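Local coordinates for protein glycoside hydrolase family 81 (Clostridium thermocellum, PDB 6FOP) that probably hydrolyses beta-1,3-glucans such as laminarin as a family 81 glucanase of the cellulosome, at residues F89-S94 against F136-G141. Sequence-based numbering, arbitrary orientation.
Sequences FTVGHS and FVFTGG
Val91 lays both methyls against Phe136, and CG1 also meets the rim of Phe138. CG1 sits over one face of Phe136, 4.2 Å from the ring centroid and displaced toward the rim, a CH-pi contact; CG2 reaches CZ of the same ring. Phe138 presents its rim, not its face, to strand 89-93, with CZ 3.8 Å from Val91 CG1 and CE2 3.3 Å from the backbone O of Gly92, which lies in the ring plane. The contact joins the two facing sheets of a beta-sandwich-like region; the axes of 89-93 and 136-139 pass within 9.4 Å, 22° from parallel, and Ile67 and Ile123 extend the apolar filling. At the margin the packing turns polar. The His93 ring is near parallel to that of Phe138 (29°) but offset, so the two barely overlap. With CG anti to the backbone N (chi1 -170°), it delivers NE2 to the backbone O of Thr139, a nearly straight 2.8 Å hydrogen bond lying in the imidazole plane. ND1 accepts from the backbone N of Ser95 and Val96, which fixes the ring's rotation. Gly141 passes over one face of this imidazole, and Ser94 OG rests 3.7 Å from Gly141 CA while bonding to Asn142 N.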
loop_
_atom_site.group_PDB
_atom_site.type_symbol
_atom_site.label_atom_id
_atom_site.label_comp_id
_atom_site.label_asym_id
_atom_site.label_seq_id
_atom_site.Cartn_x
_atom_site.Cartn_y
_atom_site.Cartn_z
ATOM N N PHE A 89 -3.865 27.318 10.627
ATOM C CA PHE A 89 -2.950 28.099 11.473
ATOM C C PHE A 89 -1.570 27.488 11.409
ATOM O O PHE A 89 -1.414 26.260 11.185
ATOM C CB PHE A 89 -3.425 28.211 12.932
ATOM C CG PHE A 89 -3.677 26.904 13.586
ATOM C CD1 PHE A 89 -2.642 26.254 14.273
ATOM C CD2 PHE A 89 -4.935 26.341 13.587
ATOM C CE1 PHE A 89 -2.870 25.049 14.915
ATOM C CE2 PHE A 89 -5.171 25.132 14.208
ATOM C CZ PHE A 89 -4.140 24.498 14.902
ATOM N N THR A 90 -0.554 28.318 11.631
ATOM C CA THR A 90 0.805 27.851 11.716
ATOM C C THR A 90 1.243 27.862 13.187
ATOM O O THR A 90 1.092 28.878 13.888
ATOM C CB THR A 90 1.739 28.716 10.831
ATOM O OG1 THR A 90 1.403 28.505 9.446
ATOM C CG2 THR A 90 3.155 28.373 11.038
ATOM N N VAL A 91 1.767 26.733 13.649
ATOM C CA VAL A 91 2.351 26.617 14.974
ATOM C C VAL A 91 3.785 27.076 14.841
ATOM O O VAL A 91 4.629 26.365 14.312
ATOM C CB VAL A 91 2.280 25.174 15.500
ATOM C CG1 VAL A 91 2.976 25.034 16.848
ATOM C CG2 VAL A 91 0.836 24.713 15.619
ATOM N N GLY A 92 4.030 28.299 15.338
ATOM C CA GLY A 92 5.344 28.919 15.337
ATOM C C GLY A 92 5.854 29.093 16.765
ATOM O O GLY A 92 5.309 28.517 17.719
ATOM N N HIS A 93 6.860 29.946 16.904
ATOM C CA HIS A 93 7.638 30.063 18.124
ATOM C C HIS A 93 7.795 31.567 18.432
ATOM O O HIS A 93 7.964 32.408 17.522
ATOM C CB HIS A 93 8.968 29.371 17.903
ATOM C CG HIS A 93 9.797 29.186 19.129
ATOM N ND1 HIS A 93 10.453 30.229 19.733
ATOM C CD2 HIS A 93 10.151 28.078 19.813
ATOM C CE1 HIS A 93 11.166 29.781 20.750
ATOM N NE2 HIS A 93 10.992 28.475 20.822
ATOM N N SER A 94 7.735 31.911 19.717
ATOM C CA SER A 94 7.685 33.315 20.140
ATOM C C SER A 94 8.983 34.074 19.933
ATOM O O SER A 94 8.973 35.293 19.876
ATOM C CB SER A 94 7.241 33.408 21.601
ATOM O OG SER A 94 8.149 32.804 22.485
ATOM N N PHE A 136 2.987 18.728 20.526
ATOM C CA PHE A 136 4.171 19.553 20.390
ATOM C C PHE A 136 4.907 19.701 21.715
ATOM O O PHE A 136 4.274 19.770 22.777
ATOM C CB PHE A 136 3.795 20.960 19.890
ATOM C CG PHE A 136 2.996 20.973 18.596
ATOM C CD1 PHE A 136 1.620 20.890 18.613
ATOM C CD2 PHE A 136 3.649 21.043 17.375
ATOM C CE1 PHE A 136 0.889 20.865 17.427
ATOM C CE2 PHE A 136 2.926 21.017 16.190
ATOM C CZ PHE A 136 1.549 20.941 16.228
ATOM N N VAL A 137 6.239 19.792 21.615
ATOM C CA VAL A 137 7.072 20.160 22.765
ATOM C C VAL A 137 7.962 21.305 22.299
ATOM O O VAL A 137 8.582 21.234 21.235
ATOM C CB VAL A 137 7.911 18.969 23.262
ATOM C CG1 VAL A 137 8.940 19.437 24.308
ATOM C CG2 VAL A 137 6.992 17.930 23.875
ATOM N N PHE A 138 8.003 22.361 23.115
ATOM C CA PHE A 138 8.772 23.578 22.841
ATOM C C PHE A 138 10.011 23.676 23.735
ATOM O O PHE A 138 9.999 23.235 24.892
ATOM C CB PHE A 138 7.877 24.802 23.084
ATOM C CG PHE A 138 6.921 25.054 21.975
ATOM C CD1 PHE A 138 5.820 24.222 21.774
ATOM C CD2 PHE A 138 7.132 26.097 21.114
ATOM C CE1 PHE A 138 4.982 24.440 20.685
ATOM C CE2 PHE A 138 6.288 26.323 20.045
ATOM C CZ PHE A 138 5.211 25.508 19.844
ATOM N N THR A 139 11.084 24.256 23.188
ATOM C CA THR A 139 12.162 24.760 24.012
ATOM C C THR A 139 12.477 26.206 23.584
ATOM O O THR A 139 12.247 26.613 22.444
ATOM C CB THR A 139 13.454 23.940 23.881
ATOM O OG1 THR A 139 14.073 24.198 22.601
ATOM C CG2 THR A 139 13.203 22.473 24.122
ATOM N N GLY A 140 12.902 27.005 24.547
ATOM C CA GLY A 140 13.427 28.327 24.264
ATOM C C GLY A 140 12.404 29.400 24.042
ATOM O O GLY A 140 12.775 30.523 23.710
ATOM N N GLY A 141 11.125 29.078 24.237
ATOM C CA GLY A 141 10.065 30.031 24.036
ATOM C C GLY A 141 8.694 29.417 23.963
ATOM O O GLY A 141 8.506 28.229 24.218
#